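Local coordinates for putative curved DNA-binding protein (Chaetomium thermophilum var. thermophilum DSM 1495, PDB 4IPA) that is the Arx1 of a thermophilic fungus, with a methionine-aminopeptidase-like fold, linked to ribosome biogenesis and possibly able to bind DNA, at residues K189-E201 and K230-V244. Numbering follows the deposited sequence.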
ATOM      1  N   LYS A 189     -14.307 -11.078  21.520  1.00 30.48           N
ATOM      2  CA  LYS A 189     -13.378 -11.640  20.550  1.00 30.20           C
ATOM      3  C   LYS A 189     -13.060 -10.656  19.416  1.00 28.80           C
ATOM      4  O   LYS A 189     -13.911  -9.863  19.006  1.00 27.23           O
ATOM      5  CB  LYS A 189     -13.938 -12.950  19.989  1.00 31.51           C
ATOM      6  CG  LYS A 189     -13.463 -14.197  20.743  1.00 34.41           C
ATOM      7  CD  LYS A 189     -14.551 -15.261  20.884  1.00 36.69           C
ATOM      8  CE  LYS A 189     -15.350 -15.469  19.602  1.00 38.95           C
ATOM      9  NZ  LYS A 189     -16.800 -15.102  19.764  1.00 44.23           N
ATOM     10  N   PRO A 190     -11.813 -10.689  18.923  1.00 28.28           N
ATOM     11  CA  PRO A 190     -11.478  -9.957  17.700  1.00 28.35           C
ATOM     12  C   PRO A 190     -12.427 -10.385  16.598  1.00 29.06           C
ATOM     13  O   PRO A 190     -12.704 -11.573  16.457  1.00 27.17           O
ATOM     14  CB  PRO A 190     -10.052 -10.429  17.373  1.00 28.40           C
ATOM     15  CG  PRO A 190      -9.850 -11.655  18.194  1.00 31.31           C
ATOM     16  CD  PRO A 190     -10.679 -11.482  19.418  1.00 29.69           C
ATOM     17  N   PRO A 191     -12.940  -9.415  15.832  1.00 29.41           N
ATOM     18  CA  PRO A 191     -13.905  -9.698  14.765  1.00 27.24           C
ATOM     19  C   PRO A 191     -13.314 -10.672  13.754  1.00 24.30           C
ATOM     20  O   PRO A 191     -12.118 -10.585  13.492  1.00 24.21           O
ATOM     21  CB  PRO A 191     -14.120  -8.316  14.111  1.00 28.17           C
ATOM     22  CG  PRO A 191     -12.917  -7.495  14.553  1.00 27.34           C
ATOM     23  CD  PRO A 191     -12.636  -7.979  15.934  1.00 24.19           C
ATOM     24  N   SER A 192     -14.103 -11.605  13.228  1.00 21.87           N
ATOM     25  CA  SER A 192     -13.609 -12.458  12.155  1.00 28.29           C
ATOM     26  C   SER A 192     -13.247 -11.627  10.911  1.00 25.86           C
ATOM     27  O   SER A 192     -13.648 -10.472  10.777  1.00 24.93           O
ATOM     28  CB  SER A 192     -14.651 -13.499  11.767  1.00 25.03           C
ATOM     29  OG  SER A 192     -15.769 -12.878  11.164  1.00 29.88           O
ATOM     30  N   GLN A 193     -12.498 -12.212   9.989  1.00 24.45           N
ATOM     31  CA  GLN A 193     -12.221 -11.497   8.749  1.00 23.97           C
ATOM     32  C   GLN A 193     -13.452 -11.380   7.841  1.00 22.72           C
ATOM     33  O   GLN A 193     -13.583 -10.415   7.083  1.00 20.11           O
ATOM     34  CB  GLN A 193     -10.984 -12.062   8.049  1.00 23.34           C
ATOM     35  CG  GLN A 193      -9.712 -11.703   8.828  1.00 23.14           C
ATOM     36  CD  GLN A 193      -8.430 -12.016   8.082  1.00 19.88           C
ATOM     37  OE1 GLN A 193      -7.389 -12.246   8.693  1.00 23.97           O
ATOM     38  NE2 GLN A 193      -8.497 -12.024   6.766  1.00 17.80           N
ATOM     39  N   ALA A 194     -14.371 -12.334   7.950  1.00 22.58           N
ATOM     40  CA  ALA A 194     -15.670 -12.214   7.282  1.00 25.97           C
ATOM     41  C   ALA A 194     -16.463 -10.989   7.773  1.00 25.02           C
ATOM     42  O   ALA A 194     -17.125 -10.308   6.992  1.00 22.60           O
ATOM     43  CB  ALA A 194     -16.482 -13.483   7.479  1.00 24.92           C
ATOM     44  N   LYS A 195     -16.383 -10.718   9.070  1.00 22.80           N
ATOM     45  CA  LYS A 195     -17.095  -9.601   9.675  1.00 22.17           C
ATOM     46  C   LYS A 195     -16.446  -8.276   9.254  1.00 25.28           C
ATOM     47  O   LYS A 195     -17.125  -7.315   8.881  1.00 24.99           O
ATOM     48  CB  LYS A 195     -17.089  -9.749  11.201  1.00 20.82           C
ATOM     49  CG  LYS A 195     -17.734  -8.593  11.973  1.00 24.42           C
ATOM     50  CD  LYS A 195     -19.168  -8.317  11.497  1.00 27.41           C
ATOM     51  CE  LYS A 195     -19.827  -7.219  12.345  1.00 37.93           C
ATOM     52  NZ  LYS A 195     -21.268  -6.971  12.003  1.00 38.38           N
ATOM     53  N   ILE A 196     -15.122  -8.239   9.313  1.00 20.61           N
ATOM     54  CA  ILE A 196     -14.367  -7.102   8.821  1.00 22.81           C
ATOM     55  C   ILE A 196     -14.752  -6.790   7.374  1.00 23.88           C
ATOM     56  O   ILE A 196     -15.050  -5.643   7.043  1.00 28.49           O
ATOM     57  CB  ILE A 196     -12.853  -7.367   8.931  1.00 26.41           C
ATOM     58  CG1 ILE A 196     -12.482  -7.597  10.405  1.00 24.24           C
ATOM     59  CG2 ILE A 196     -12.049  -6.219   8.294  1.00 20.37           C
ATOM     60  CD1 ILE A 196     -10.997  -7.866  10.660  1.00 24.10           C
ATOM     61  N   SER A 197     -14.759  -7.813   6.524  1.00 21.21           N
ATOM     62  CA  SER A 197     -15.127  -7.650   5.123  1.00 25.66           C
ATOM     63  C   SER A 197     -16.523  -7.062   4.939  1.00 25.39           C
ATOM     64  O   SER A 197     -16.696  -6.086   4.210  1.00 23.17           O
ATOM     65  CB  SER A 197     -15.041  -8.984   4.369  1.00 25.84           C
ATOM     66  OG  SER A 197     -13.713  -9.267   3.977  1.00 26.85           O
ATOM     67  N   SER A 198     -17.518  -7.659   5.586  1.00 23.28           N
ATOM     68  CA  SER A 198     -18.897  -7.205   5.398  1.00 26.51           C
ATOM     69  C   SER A 198     -19.087  -5.758   5.857  1.00 23.44           C
ATOM     70  O   SER A 198     -19.792  -4.985   5.212  1.00 25.02           O
ATOM     71  CB  SER A 198     -19.901  -8.140   6.081  1.00 23.92           C
ATOM     72  OG  SER A 198     -19.770  -8.079   7.487  1.00 29.37           O
ATOM     73  N   LEU A 199     -18.445  -5.385   6.961  1.00 22.65           N
ATOM     74  CA  LEU A 199     -18.482  -3.993   7.407  1.00 23.48           C
ATOM     75  C   LEU A 199     -17.856  -3.035   6.366  1.00 25.77           C
ATOM     76  O   LEU A 199     -18.468  -2.033   5.983  1.00 22.66           O
ATOM     77  CB  LEU A 199     -17.814  -3.835   8.778  1.00 24.76           C
ATOM     78  CG  LEU A 199     -18.558  -4.424   9.990  1.00 34.31           C
ATOM     79  CD1 LEU A 199     -17.632  -4.546  11.191  1.00 30.60           C
ATOM     80  CD2 LEU A 199     -19.805  -3.620  10.362  1.00 28.98           C
ATOM     81  N   LEU A 200     -16.653  -3.345   5.887  1.00 21.19           N
ATOM     82  CA  LEU A 200     -16.045  -2.490   4.872  1.00 20.79           C
ATOM     83  C   LEU A 200     -16.887  -2.443   3.589  1.00 21.37           C
ATOM     84  O   LEU A 200     -16.958  -1.407   2.930  1.00 20.30           O
ATOM     85  CB  LEU A 200     -14.601  -2.909   4.571  1.00 21.75           C
ATOM     86  CG  LEU A 200     -13.551  -2.085   5.324  1.00 24.55           C
ATOM     87  CD1 LEU A 200     -13.758  -2.194   6.854  1.00 19.56           C
ATOM     88  CD2 LEU A 200     -12.150  -2.505   4.922  1.00 14.03           C
ATOM     89  N   GLU A 201     -17.528  -3.558   3.247  1.00 20.52           N
ATOM     90  CA  GLU A 201     -18.397  -3.588   2.075  1.00 25.68           C
ATOM     91  C   GLU A 201     -19.582  -2.673   2.290  1.00 21.34           C
ATOM     92  O   GLU A 201     -20.043  -2.010   1.363  1.00 22.38           O
ATOM     93  CB  GLU A 201     -18.889  -5.005   1.773  1.00 23.26           C
ATOM     94  CG  GLU A 201     -17.850  -5.902   1.151  1.00 27.92           C
ATOM     95  CD  GLU A 201     -18.343  -7.328   0.999  1.00 36.86           C
ATOM     96  OE1 GLU A 201     -19.407  -7.646   1.569  1.00 37.56           O
ATOM     97  OE2 GLU A 201     -17.669  -8.132   0.312  1.00 44.41           O
ATOM     98  N   LYS A 230      -2.154 -11.849   8.088  1.00 17.90           N
ATOM     99  CA  LYS A 230      -2.704 -10.986   7.054  1.00 17.75           C
ATOM    100  C   LYS A 230      -4.233 -10.912   7.130  1.00 19.61           C
ATOM    101  O   LYS A 230      -4.914 -11.870   7.525  1.00 17.73           O
ATOM    102  CB  LYS A 230      -2.287 -11.466   5.667  1.00 14.59           C
ATOM    103  CG  LYS A 230      -3.033 -12.696   5.220  1.00 16.98           C
ATOM    104  CD  LYS A 230      -2.349 -13.388   4.058  1.00 17.91           C
ATOM    105  CE  LYS A 230      -2.945 -14.765   3.827  1.00 22.47           C
ATOM    106  NZ  LYS A 230      -2.219 -15.485   2.733  1.00 26.55           N
ATOM    107  N   ILE A 231      -4.758  -9.759   6.748  1.00 14.74           N
ATOM    108  CA  ILE A 231      -6.193  -9.582   6.632  1.00 18.72           C
ATOM    109  C   ILE A 231      -6.549  -9.438   5.163  1.00 17.28           C
ATOM    110  O   ILE A 231      -6.029  -8.562   4.485  1.00 17.96           O
ATOM    111  CB  ILE A 231      -6.638  -8.334   7.389  1.00 19.75           C
ATOM    112  CG1 ILE A 231      -6.372  -8.530   8.889  1.00 18.31           C
ATOM    113  CG2 ILE A 231      -8.112  -8.049   7.124  1.00 19.95           C
ATOM    114  CD1 ILE A 231      -6.683  -7.310   9.735  1.00 14.38           C
ATOM    115  N   ILE A 232      -7.409 -10.307   4.654  1.00 17.91           N
ATOM    116  CA  ILE A 232      -7.796 -10.203   3.260  1.00 18.27           C
ATOM    117  C   ILE A 232      -9.246  -9.753   3.130  1.00 19.29           C
ATOM    118  O   ILE A 232     -10.148 -10.497   3.500  1.00 19.01           O
ATOM    119  CB  ILE A 232      -7.626 -11.528   2.524  1.00 19.90           C
ATOM    120  CG1 ILE A 232      -6.212 -12.075   2.724  1.00 21.67           C
ATOM    121  CG2 ILE A 232      -7.971 -11.349   1.031  1.00 17.97           C
ATOM    122  CD1 ILE A 232      -5.930 -13.355   1.948  1.00 23.12           C
ATOM    123  N   LEU A 233      -9.467  -8.544   2.607  1.00 16.64           N
ATOM    124  CA  LEU A 233     -10.832  -8.021   2.425  1.00 19.23           C
ATOM    125  C   LEU A 233     -11.573  -8.690   1.254  1.00 21.46           C
ATOM    126  O   LEU A 233     -10.960  -9.009   0.225  1.00 21.02           O
ATOM    127  CB  LEU A 233     -10.798  -6.520   2.179  1.00 22.15           C
ATOM    128  CG  LEU A 233     -10.135  -5.659   3.234  1.00 20.44           C
ATOM    129  CD1 LEU A 233     -10.157  -4.230   2.759  1.00 17.72           C
ATOM    130  CD2 LEU A 233     -10.827  -5.815   4.610  1.00 19.01           C
ATOM    131  N   SER A 234     -12.883  -8.876   1.408  1.00 22.21           N
ATOM    132  CA  SER A 234     -13.723  -9.521   0.392  1.00 25.69           C
ATOM    133  C   SER A 234     -12.982 -10.612  -0.338  1.00 28.62           C
ATOM    134  O   SER A 234     -12.852 -10.562  -1.561  1.00 27.00           O
ATOM    135  CB  SER A 234     -14.205  -8.517  -0.644  1.00 24.78           C
ATOM    136  OG  SER A 234     -14.749  -7.380  -0.033  1.00 30.47           O
ATOM    137  N   PRO A 235     -12.486 -11.600   0.408  1.00 27.91           N
ATOM    138  CA  PRO A 235     -11.740 -12.712  -0.190  1.00 31.96           C
ATOM    139  C   PRO A 235     -12.483 -13.319  -1.376  1.00 40.53           C
ATOM    140  O   PRO A 235     -11.878 -13.676  -2.393  1.00 43.86           O
ATOM    141  CB  PRO A 235     -11.679 -13.743   0.950  1.00 36.75           C
ATOM    142  CG  PRO A 235     -12.716 -13.302   1.964  1.00 31.14           C
ATOM    143  CD  PRO A 235     -12.743 -11.809   1.842  1.00 24.86           C
ATOM    144  N   GLY A 236     -13.800 -13.433  -1.239  1.00 36.69           N
ATOM    145  CA  GLY A 236     -14.585 -14.184  -2.196  1.00 51.31           C
ATOM    146  C   GLY A 236     -14.500 -15.671  -1.902  1.00 56.04           C
ATOM    147  O   GLY A 236     -15.010 -16.129  -0.878  1.00 51.75           O
ATOM    148  N   GLU A 237     -13.814 -16.417  -2.769  1.00 57.46           N
ATOM    149  CA  GLU A 237     -13.941 -17.879  -2.791  1.00 56.75           C
ATOM    150  C   GLU A 237     -12.883 -18.679  -2.039  1.00 58.19           C
ATOM    151  O   GLU A 237     -12.891 -18.726  -0.808  1.00 66.02           O
ATOM    152  CB  GLU A 237     -14.046 -18.383  -4.230  1.00 61.82           C
ATOM    153  CG  GLU A 237     -15.225 -17.803  -4.984  1.00 61.26           C
ATOM    154  CD  GLU A 237     -16.528 -17.961  -4.223  1.00 68.69           C
ATOM    155  OE1 GLU A 237     -17.376 -17.044  -4.304  1.00 73.46           O
ATOM    156  OE2 GLU A 237     -16.706 -19.000  -3.545  1.00 70.65           O
ATOM    157  N   ASN A 238     -11.994 -19.337  -2.780  1.00 50.62           N
ATOM    158  CA  ASN A 238     -11.016 -20.249  -2.174  1.00 56.13           C
ATOM    159  C   ASN A 238      -9.852 -19.541  -1.475  1.00 62.60           C
ATOM    160  O   ASN A 238      -8.738 -20.076  -1.395  1.00 55.60           O
ATOM    161  CB  ASN A 238     -10.482 -21.246  -3.211  1.00 54.44           C
ATOM    162  CG  ASN A 238     -11.470 -22.378  -3.510  1.00 49.14           C
ATOM    163  OD1 ASN A 238     -11.983 -22.499  -4.627  1.00 42.50           O
ATOM    164  ND2 ASN A 238     -11.723 -23.222  -2.510  1.00 45.64           N
ATOM    165  N   ILE A 239     -10.121 -18.342  -0.959  1.00 57.72           N
ATOM    166  CA  ILE A 239      -9.090 -17.515  -0.349  1.00 50.33           C
ATOM    167  C   ILE A 239      -9.558 -16.976   1.011  1.00 48.81           C
ATOM    168  O   ILE A 239     -10.752 -16.780   1.247  1.00 53.40           O
ATOM    169  CB  ILE A 239      -8.699 -16.369  -1.292  1.00 49.92           C
ATOM    170  CG1 ILE A 239      -9.270 -15.038  -0.813  1.00 49.13           C
ATOM    171  CG2 ILE A 239      -9.197 -16.654  -2.706  1.00 58.31           C
ATOM    172  CD1 ILE A 239      -8.413 -14.356   0.203  1.00 41.21           C
ATOM    173  N   LYS A 240      -8.615 -16.768   1.917  1.00 37.20           N
ATOM    174  CA  LYS A 240      -8.940 -16.258   3.239  1.00 37.07           C
ATOM    175  C   LYS A 240      -7.675 -15.826   3.958  1.00 30.59           C
ATOM    176  O   LYS A 240      -6.622 -16.432   3.790  1.00 30.68           O
ATOM    177  CB  LYS A 240      -9.680 -17.310   4.069  1.00 46.36           C
ATOM    178  CG  LYS A 240     -11.071 -17.649   3.545  1.00 50.61           C
ATOM    179  CD  LYS A 240     -11.734 -18.715   4.402  1.00 58.65           C
ATOM    180  CE  LYS A 240     -13.134 -19.056   3.916  1.00 59.57           C
ATOM    181  NZ  LYS A 240     -13.748 -20.129   4.771  1.00 58.12           N
ATOM    182  N   GLY A 241      -7.785 -14.762   4.743  1.00 25.34           N
ATOM    183  CA  GLY A 241      -6.675 -14.298   5.535  1.00 20.29           C
ATOM    184  C   GLY A 241      -6.658 -15.029   6.864  1.00 25.92           C
ATOM    185  O   GLY A 241      -7.600 -15.758   7.199  1.00 23.31           O
ATOM    186  N   GLU A 242      -5.590 -14.819   7.623  1.00 19.48           N
ATOM    187  CA  GLU A 242      -5.404 -15.483   8.903  1.00 27.57           C
ATOM    188  C   GLU A 242      -4.537 -14.665   9.839  1.00 21.80           C
ATOM    189  O   GLU A 242      -3.501 -14.138   9.438  1.00 20.24           O
ATOM    190  CB  GLU A 242      -4.755 -16.840   8.693  1.00 28.51           C
ATOM    191  CG  GLU A 242      -4.767 -17.715   9.912  1.00 30.44           C
ATOM    192  CD  GLU A 242      -4.375 -19.146   9.586  1.00 37.42           C
ATOM    193  OE1 GLU A 242      -3.226 -19.524   9.899  1.00 42.29           O
ATOM    194  OE2 GLU A 242      -5.212 -19.881   9.006  1.00 39.30           O
ATOM    195  N   GLY A 243      -4.964 -14.560  11.089  1.00 22.88           N
ATOM    196  CA  GLY A 243      -4.183 -13.875  12.095  1.00 22.37           C
ATOM    197  C   GLY A 243      -4.859 -12.598  12.551  1.00 28.45           C
ATOM    198  O   GLY A 243      -5.629 -11.978  11.814  1.00 30.48           O
ATOM    199  N   VAL A 244      -4.559 -12.195  13.776  1.00 24.35           N
ATOM    200  CA  VAL A 244      -5.205 -11.047  14.379  1.00 22.14           C
ATOM    201  C   VAL A 244      -4.163 -10.037  14.812  1.00 21.02           C
ATOM    202  O   VAL A 244      -3.084 -10.417  15.272  1.00 24.93           O
ATOM    203  CB  VAL A 244      -6.020 -11.495  15.597  1.00 25.98           C
ATOM    204  CG1 VAL A 244      -6.378 -10.320  16.466  1.00 22.99           C
ATOM    205  CG2 VAL A 244      -7.264 -12.259  15.136  1.00 28.47           C
TER
HETATM  206  O   HOH W   1     -14.423  -5.927   2.139  1.00 25.94           O
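Leu200 and Leu233 form the tight end of this contact: their side chains cross at about a right angle, and CD2 of Leu200 lies 3.4 Å from CD1 of Leu233, closer than usual for two methyl groups. CD2 of Leu233 also meets Ile196 CG2 at 3.9 Å, while Leu164 of helix 148-167 packs on both Ile196 and Leu200. Beside this apolar patch, Ser197 OG, held next to its own backbone N (chi1 -82°), accepts a bent hydrogen bond from Ser234 N (2.7 Å, 138° at the hydrogen). The solvent side is looser. There Ser234 OG lies 3.0 Å from Glu201 OE2, and a water joins Ser234 OG to Ser197 O; at the far end Pro190 CB touches Val244 CG1 at 3.8 Å. Gln193 extends its amide in among the backbone of Lys230, Ile232 and Gly241, its CD 3.6 Å from Ile231 CA. An alanine in place of Gln193 is likely to open a gap there and leave the backbone polar groups of Lys230 and Ile232 without the amide beside them. Segments 193-201 and 230-232 approach to 8.9 Å at 47°, so the fit of helix to edge strand and following loop depends on main-chain path as well as apolar side chains.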